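Local structure of acyl-CoA dehydrogenase (Bacillus anthracis, 3OWA) at residues T43-D46 / F47-E51; I260-N263 / I264-G268; K548-L551 / I552-N556. The protein binds FAD and probably catalyses the flavin-dependent alpha,beta-dehydrogenation of acyl-CoA thioesters, as other acyl-CoA dehydrogenases do. All blocks are in the same frame, centred on the assembly; numbering follows the deposited sequence.

Interaction 1: T43-D46 / F47-E51; sequences TTED and FIVNE
On helix 35-52 of the N-terminal all-helical domain, Thr44 and Ile48 sit one turn apart and share the side that packs into the protein. Thr44 CG2 lies 3.7 Å from Ile48 CD1, the two side chains running side by side in the same direction. Thr44 can offer its methyl because CG2 is anti to the backbone N; OG1 is left beside that N (chi1 -52°) and turns back to a hydrogen bond with Ile40 O. In Ile48 the chain bends at chi2 (75°), which folds CD1 back over the helix to within 3.3 Å of Thr44 O. That same carbonyl oxygen accepts Ile48 N at 2.9 Å, so the oxygen has the amide in front and the methyl at its flank.

The turns beside it are bonded in the same i to i+4 way, Phe47 N to Thr43 O and Val49 N to Glu45 O, though the helix takes a wider pi-type turn at 48-51. Val49 CG2 also comes to 3.4 Å from Glu45 O. On the more open side, Asn50 N bonds to Asp46 O at 2.8 Å. The Asn50 amide leans back toward this turn, its ND2 coming to 3.4 Å from Asp46 O but at too poor an angle for a bond, while the Asp46 carboxylate forms a salt bridge backwards with Lys42.

Thr44 and Ile48 both meet Phe105 of helix 95-105, whereas Phe47 turns to Glu73 and Ala74 of helix 64-76. An apolar stripe with a polar one beside it marks an amphipathic helix, here one packed within the helical N-terminal domain of the acyl-CoA dehydrogenase fold.

Interaction 2: I260-N263 / I264-G268; sequences IAFN and ILNIG
With chi1 at 152°, the Phe262 ring swings to the side of its own carbonyl carbon and leans forward along helix 257-293, while Asn266, one turn on, has CG beside its backbone N (chi1 -64°) and reaches back to meet it. The result is an amide oxygen over an aromatic face: Asn266 OD1 stands above the ring plane, displaced toward the rim, with Phe262 CZ the nearest ring atom at 3.6 Å. Ring and amide planes are almost perpendicular, 87° apart.

Under this pair the bonding of Asn266 N is weak. It makes a weak bond to Phe262 O at 3.4 Å and another weak one to Asn263 O at 3.3 Å, dividing its hydrogen between two acceptors. The turn before is firmer, Ile264 N meeting Ile260 O at 2.8 Å in a nearly straight bond. Ile264 CG1 also comes tightly up to that oxygen, 3.0 Å from Ile260 O, and CG1 also touches Ile260 CG2 at 3.8 Å. These two isoleucines run side by side and point the same way. Leu265 N completes the set on Ala261 O at 3.1 Å.

Outside the helix, Ile260 touches Phe129 of helix 124-129, and Ile264 packs on Tyr151 of strand 149-152, a strand of the middle domain. Asn263 sends ND2 back to Ile259 O. The side chain of Leu265 comes within about 8 Å of the bound FAD.

Chemically the contact is mixed: the isoleucine side chains meet by apolar contact, over the backbone bond that joins the two residues, whereas Asn266 OD1 brings a partial negative charge near the pi electrons of Phe262 and close to Phe262 O, a second acceptor, so packing rather than electrostatic attraction probably places it.

Interaction 3: K548-L551 / I552-N556; sequences KETL and IAVEN
Leu551 and Glu555 extend side by side in the same direction at the end of helix 526-554, where the chain leaves its helical path. They meet loosely, Leu551 CD2 lying 4.2 Å from Glu555 OE1. Both have CG beside the backbone N, chi1 -70° in Leu551 and -80° in Glu555; the Glu555 chain is bent at chi2, and OE1 is the carboxylate oxygen that faces the leucine methyl. OE1 is buried here without a polar partner in the model, which might raise the acid's pKa. Leu477 of helix 458-482 touches both side chains.

Ile552 instead lays CG1 and CD1 back over the carbonyl of Lys548. CG1 comes within 3.2 Å of Lys548 O, the oxygen that accepts Ile552 N at 3.0 Å. Ala553 and Val554 sit over the next two carbonyls, and Val554 CB is 3.3 Å from Thr550 O.

The hydrogen bonds record the loss of helical regularity. Ala553 N bonds to Glu549 O at 3.2 Å and only weakly to Thr550 O. Leu551 O then takes two donors: Glu555 N at 3.0 Å, approaching nearly head-on, and Val554 N at 3.1 Å, which stands well above the carbonyl plane. The N-H of Glu555 still closes a turn on Leu551, while its own backbone, like that of Asn556, is already extended.

Across the dimer, Ile552 packs on Pro575 of the second subunit and Ala553 on Ile579 of that subunit. This is the C-terminal part of a long helix, followed after a short link by helix 557-571 within a C-terminal helical bundle.

In the fold
All three contacts are one-turn neighbours on helices, yet each helix lies in a different setting. Interaction 2 is the most central, about 12 Å from the chain's centre, and its helix lies between strands of the middle domain and helices 124-129 and 348-355. Interactions 1 and 3 are peripheral, on opposite sides of that centre with their own centres 52 Å apart; none of the three touches another. Only interaction 3 meets the second subunit. The chemistry follows place: i to i+4 bonds under an apolar stripe in 43-51, an amide over a ring beside paired isoleucines in 260-268, and a carbonyl oxygen with two N-H donors near the C-terminal end of helix 526-554.

Interaction 1: T43-D46 / F47-E51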
loop_
_atom_site.group_PDB
_atom_site.type_symbol
_atom_site.label_atom_id
_atom_site.label_comp_id
_atom_site.label_asym_id
_atom_site.label_seq_id
_atom_site.Cartn_x
_atom_site.Cartn_y
_atom_site.Cartn_z
ATOM N N THR A 43 17.663 24.244 -13.414
ATOM C CA THR A 43 19.038 23.762 -13.565
ATOM C C THR A 43 19.161 22.324 -13.098
ATOM O O THR A 43 19.728 21.486 -13.801
ATOM C CB THR A 43 20.020 24.659 -12.766
ATOM O OG1 THR A 43 20.156 25.895 -13.457
ATOM C CG2 THR A 43 21.438 24.018 -12.626
ATOM N N THR A 44 18.592 22.042 -11.935
ATOM C CA THR A 44 18.621 20.693 -11.403
ATOM C C THR A 44 17.856 19.748 -12.314
ATOM O O THR A 44 18.382 18.719 -12.717
ATOM C CB THR A 44 18.032 20.618 -9.981
ATOM O OG1 THR A 44 18.686 21.596 -9.185
ATOM C CG2 THR A 44 18.281 19.235 -9.376
ATOM N N GLU A 45 16.612 20.113 -12.638
ATOM C CA GLU A 45 15.772 19.319 -13.527
ATOM C C GLU A 45 16.457 18.973 -14.855
ATOM O O GLU A 45 16.415 17.820 -15.282
ATOM C CB GLU A 45 14.446 20.054 -13.815
ATOM C CG GLU A 45 13.519 19.252 -14.694
ATOM C CD GLU A 45 12.077 19.713 -14.573
ATOM O OE1 GLU A 45 11.237 18.890 -14.169
ATOM O OE2 GLU A 45 11.810 20.905 -14.866
ATOM N N ASP A 46 17.081 19.955 -15.490
ATOM C CA ASP A 46 17.804 19.731 -16.742
ATOM C C ASP A 46 18.974 18.764 -16.559
ATOM O O ASP A 46 19.176 17.863 -17.381
ATOM C CB ASP A 46 18.349 21.043 -17.269
ATOM C CG ASP A 46 17.248 21.977 -17.803
ATOM O OD1 ASP A 46 16.110 21.508 -18.059
ATOM O OD2 ASP A 46 17.540 23.176 -17.982
ATOM N N PHE A 47 19.755 18.966 -15.503
ATOM C CA PHE A 47 20.803 18.007 -15.154
ATOM C C PHE A 47 20.233 16.578 -15.067
ATOM O O PHE A 47 20.703 15.693 -15.768
ATOM C CB PHE A 47 21.525 18.375 -13.846
ATOM C CG PHE A 47 22.476 17.300 -13.372
ATOM C CD1 PHE A 47 22.180 16.534 -12.260
ATOM C CD2 PHE A 47 23.648 17.026 -14.078
ATOM C CE1 PHE A 47 23.057 15.516 -11.831
ATOM C CE2 PHE A 47 24.541 16.012 -13.648
ATOM C CZ PHE A 47 24.231 15.270 -12.538
ATOM N N ILE A 48 19.209 16.378 -14.238
ATOM C CA ILE A 48 18.609 15.053 -14.025
ATOM C C ILE A 48 18.067 14.431 -15.342
ATOM O O ILE A 48 18.414 13.295 -15.708
ATOM C CB ILE A 48 17.549 15.051 -12.866
ATOM C CG1 ILE A 48 18.232 14.797 -11.518
ATOM C CG2 ILE A 48 16.630 13.847 -13.001
ATOM C CD1 ILE A 48 18.979 15.931 -10.973
ATOM N N VAL A 49 17.311 15.218 -16.108
ATOM C CA VAL A 49 16.688 14.739 -17.327
ATOM C C VAL A 49 17.723 14.511 -18.436
ATOM O O VAL A 49 17.709 13.473 -19.098
ATOM C CB VAL A 49 15.556 15.725 -17.794
ATOM C CG1 VAL A 49 15.106 15.443 -19.227
ATOM C CG2 VAL A 49 14.369 15.680 -16.869
ATOM N N ASN A 50 18.571 15.506 -18.689
ATOM C CA ASN A 50 19.584 15.399 -19.722
ATOM C C ASN A 50 20.743 14.435 -19.396
ATOM O O ASN A 50 21.176 13.713 -20.277
ATOM C CB ASN A 50 20.126 16.781 -20.104
ATOM C CG ASN A 50 19.045 17.686 -20.675
ATOM O OD1 ASN A 50 18.035 17.208 -21.181
ATOM N ND2 ASN A 50 19.265 18.994 -20.619
ATOM N N GLU A 51 21.241 14.418 -18.159
ATOM C CA GLU A 51 22.483 13.653 -17.848
ATOM C C GLU A 51 22.247 12.359 -17.106
ATOM O O GLU A 51 22.896 11.360 -17.379
ATOM C CB GLU A 51 23.478 14.514 -17.056
ATOM C CG GLU A 51 23.708 15.908 -17.679
ATOM C CD GLU A 51 24.440 15.825 -19.000
ATOM O OE1 GLU A 51 25.510 15.193 -19.032
ATOM O OE2 GLU A 51 23.984 16.414 -20.005
#

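Interaction 2: I260-N263 / I264-G268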
loop_
_atom_site.group_PDB
_atom_site.type_symbol
_atom_site.label_atom_id
_atom_site.label_comp_id
_atom_site.label_asym_id
_atom_site.label_seq_id
_atom_site.Cartn_x
_atom_site.Cartn_y
_atom_site.Cartn_z
ATOM N N ILE A 260 24.059 15.275 17.969
ATOM C CA ILE A 260 24.250 15.272 16.510
ATOM C C ILE A 260 23.173 14.421 15.810
ATOM O O ILE A 260 22.503 14.906 14.858
ATOM C CB ILE A 260 25.662 14.835 16.129
ATOM C CG1 ILE A 260 26.688 15.758 16.823
ATOM C CG2 ILE A 260 25.837 14.784 14.554
ATOM C CD1 ILE A 260 28.172 15.265 16.665
ATOM N N ALA A 261 22.942 13.205 16.334
ATOM C CA ALA A 261 22.046 12.263 15.702
ATOM C C ALA A 261 20.623 12.808 15.661
ATOM O O ALA A 261 19.911 12.625 14.654
ATOM C CB ALA A 261 22.078 10.892 16.409
ATOM N N PHE A 262 20.214 13.455 16.756
ATOM C CA PHE A 262 18.866 13.985 16.858
ATOM C C PHE A 262 18.682 15.181 15.914
ATOM O O PHE A 262 17.644 15.299 15.240
ATOM C CB PHE A 262 18.496 14.350 18.312
ATOM C CG PHE A 262 17.469 15.479 18.416
ATOM C CD1 PHE A 262 16.087 15.216 18.307
ATOM C CD2 PHE A 262 17.885 16.819 18.619
ATOM C CE1 PHE A 262 15.122 16.273 18.389
ATOM C CE2 PHE A 262 16.940 17.871 18.708
ATOM C CZ PHE A 262 15.559 17.590 18.581
ATOM N N ASN A 263 19.683 16.052 15.851
ATOM C CA ASN A 263 19.581 17.216 14.992
ATOM C C ASN A 263 19.607 16.854 13.519
ATOM O O ASN A 263 18.833 17.417 12.737
ATOM C CB ASN A 263 20.678 18.225 15.292
ATOM C CG ASN A 263 20.282 19.188 16.376
ATOM O OD1 ASN A 263 19.546 20.161 16.138
ATOM N ND2 ASN A 263 20.764 18.928 17.573
ATOM N N ILE A 264 20.475 15.915 13.150
ATOM C CA ILE A 264 20.568 15.452 11.772
ATOM C C ILE A 264 19.242 14.786 11.295
ATOM O O ILE A 264 18.787 14.970 10.143
ATOM C CB ILE A 264 21.774 14.497 11.617
ATOM C CG1 ILE A 264 23.096 15.254 11.906
ATOM C CG2 ILE A 264 21.798 13.798 10.234
ATOM C CD1 ILE A 264 23.318 16.581 11.076
ATOM N N LEU A 265 18.632 14.039 12.206
ATOM C CA LEU A 265 17.380 13.348 11.959
ATOM C C LEU A 265 16.283 14.304 11.507
ATOM O O LEU A 265 15.550 13.989 10.565
ATOM C CB LEU A 265 16.945 12.685 13.246
ATOM C CG LEU A 265 16.370 11.276 13.265
ATOM C CD1 LEU A 265 15.487 11.182 14.517
ATOM C CD2 LEU A 265 15.595 10.879 11.990
ATOM N N ASN A 266 16.189 15.472 12.155
ATOM C CA ASN A 266 15.167 16.464 11.807
ATOM C C ASN A 266 15.306 16.902 10.377
ATOM O O ASN A 266 14.321 17.096 9.690
ATOM C CB ASN A 266 15.231 17.726 12.671
ATOM C CG ASN A 266 14.957 17.471 14.123
ATOM O OD1 ASN A 266 15.604 18.068 15.009
ATOM N ND2 ASN A 266 14.017 16.594 14.399
ATOM N N ILE A 267 16.540 17.116 9.951
ATOM C CA ILE A 267 16.817 17.595 8.608
ATOM C C ILE A 267 16.506 16.487 7.614
ATOM O O ILE A 267 15.830 16.724 6.615
ATOM C CB ILE A 267 18.286 18.082 8.482
ATOM C CG1 ILE A 267 18.501 19.349 9.344
ATOM C CG2 ILE A 267 18.626 18.329 7.004
ATOM C CD1 ILE A 267 19.954 19.704 9.617
ATOM N N GLY A 268 16.943 15.271 7.925
ATOM C CA GLY A 268 16.644 14.065 7.113
ATOM C C GLY A 268 15.155 13.842 6.876
ATOM O O GLY A 268 14.725 13.561 5.760
#

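Interaction 3: K548-L551 / I552-N556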
loop_
_atom_site.group_PDB
_atom_site.type_symbol
_atom_site.label_atom_id
_atom_site.label_comp_id
_atom_site.label_asym_id
_atom_site.label_seq_id
_atom_site.Cartn_x
_atom_site.Cartn_y
_atom_site.Cartn_z
ATOM N N LYS A 548 -12.840 9.768 18.159
ATOM C CA LYS A 548 -13.805 8.803 18.697
ATOM C C LYS A 548 -13.130 7.583 19.301
ATOM O O LYS A 548 -13.461 7.199 20.420
ATOM C CB LYS A 548 -14.789 8.313 17.620
ATOM C CG LYS A 548 -15.885 9.299 17.283
ATOM C CD LYS A 548 -16.998 8.630 16.465
ATOM C CE LYS A 548 -17.880 9.687 15.771
ATOM N NZ LYS A 548 -19.207 9.132 15.332
ATOM N N GLU A 549 -12.203 6.973 18.554
ATOM C CA GLU A 549 -11.471 5.797 19.042
ATOM C C GLU A 549 -10.699 6.111 20.319
ATOM O O GLU A 549 -10.677 5.312 21.259
ATOM C CB GLU A 549 -10.497 5.220 17.979
ATOM C CG GLU A 549 -9.812 3.925 18.471
ATOM C CD GLU A 549 -8.860 3.287 17.447
ATOM O OE1 GLU A 549 -7.787 3.852 17.168
ATOM O OE2 GLU A 549 -9.176 2.194 16.932
ATOM N N THR A 550 -10.074 7.282 20.356
ATOM C CA THR A 550 -9.342 7.692 21.553
ATOM C C THR A 550 -10.268 7.973 22.749
ATOM O O THR A 550 -9.941 7.595 23.865
ATOM C CB THR A 550 -8.461 8.883 21.282
ATOM O OG1 THR A 550 -7.599 8.575 20.179
ATOM C CG2 THR A 550 -7.607 9.184 22.506
ATOM N N LEU A 551 -11.406 8.632 22.517
ATOM C CA LEU A 551 -12.370 8.917 23.614
ATOM C C LEU A 551 -12.928 7.632 24.227
ATOM O O LEU A 551 -13.013 7.496 25.439
ATOM C CB LEU A 551 -13.511 9.855 23.150
ATOM C CG LEU A 551 -13.138 11.320 22.872
ATOM C CD1 LEU A 551 -14.305 12.133 22.263
ATOM C CD2 LEU A 551 -12.639 11.986 24.139
ATOM N N ILE A 552 -13.279 6.679 23.373
ATOM C CA ILE A 552 -13.772 5.388 23.798
ATOM C C ILE A 552 -12.729 4.571 24.576
ATOM O O ILE A 552 -13.087 3.757 25.426
ATOM C CB ILE A 552 -14.277 4.568 22.590
ATOM C CG1 ILE A 552 -15.478 5.264 21.931
ATOM C CG2 ILE A 552 -14.640 3.154 23.003
ATOM C CD1 ILE A 552 -15.798 4.714 20.526
ATOM N N ALA A 553 -11.449 4.762 24.264
ATOM C CA ALA A 553 -10.397 4.027 24.949
ATOM C C ALA A 553 -10.057 4.690 26.283
ATOM O O ALA A 553 -9.415 4.089 27.146
ATOM C CB ALA A 553 -9.152 3.959 24.080
ATOM N N VAL A 554 -10.480 5.935 26.440
ATOM C CA VAL A 554 -10.021 6.746 27.562
ATOM C C VAL A 554 -11.085 6.972 28.629
ATOM O O VAL A 554 -10.755 7.207 29.784
ATOM C CB VAL A 554 -9.393 8.052 27.044
ATOM C CG1 VAL A 554 -9.516 9.173 28.025
ATOM C CG2 VAL A 554 -7.928 7.796 26.666
ATOM N N GLU A 555 -12.355 6.856 28.245
ATOM C CA GLU A 555 -13.471 7.090 29.161
ATOM C C GLU A 555 -14.611 6.104 28.932
ATOM O O GLU A 555 -14.616 5.386 27.923
ATOM C CB GLU A 555 -13.965 8.519 28.997
ATOM C CG GLU A 555 -13.094 9.537 29.738
ATOM C CD GLU A 555 -13.050 10.909 29.063
ATOM O OE1 GLU A 555 -13.779 11.127 28.062
ATOM O OE2 GLU A 555 -12.271 11.766 29.539
ATOM N N ASN A 556 -15.570 6.066 29.865
ATOM C CA ASN A 556 -16.757 5.207 29.718
ATOM C C ASN A 556 -18.054 5.737 30.365
ATOM O O ASN A 556 -18.039 6.730 31.106
ATOM C CB ASN A 556 -16.462 3.770 30.177
ATOM C CG ASN A 556 -15.913 3.708 31.585
ATOM O OD1 ASN A 556 -16.627 3.945 32.557
ATOM N ND2 ASN A 556 -14.636 3.371 31.702
#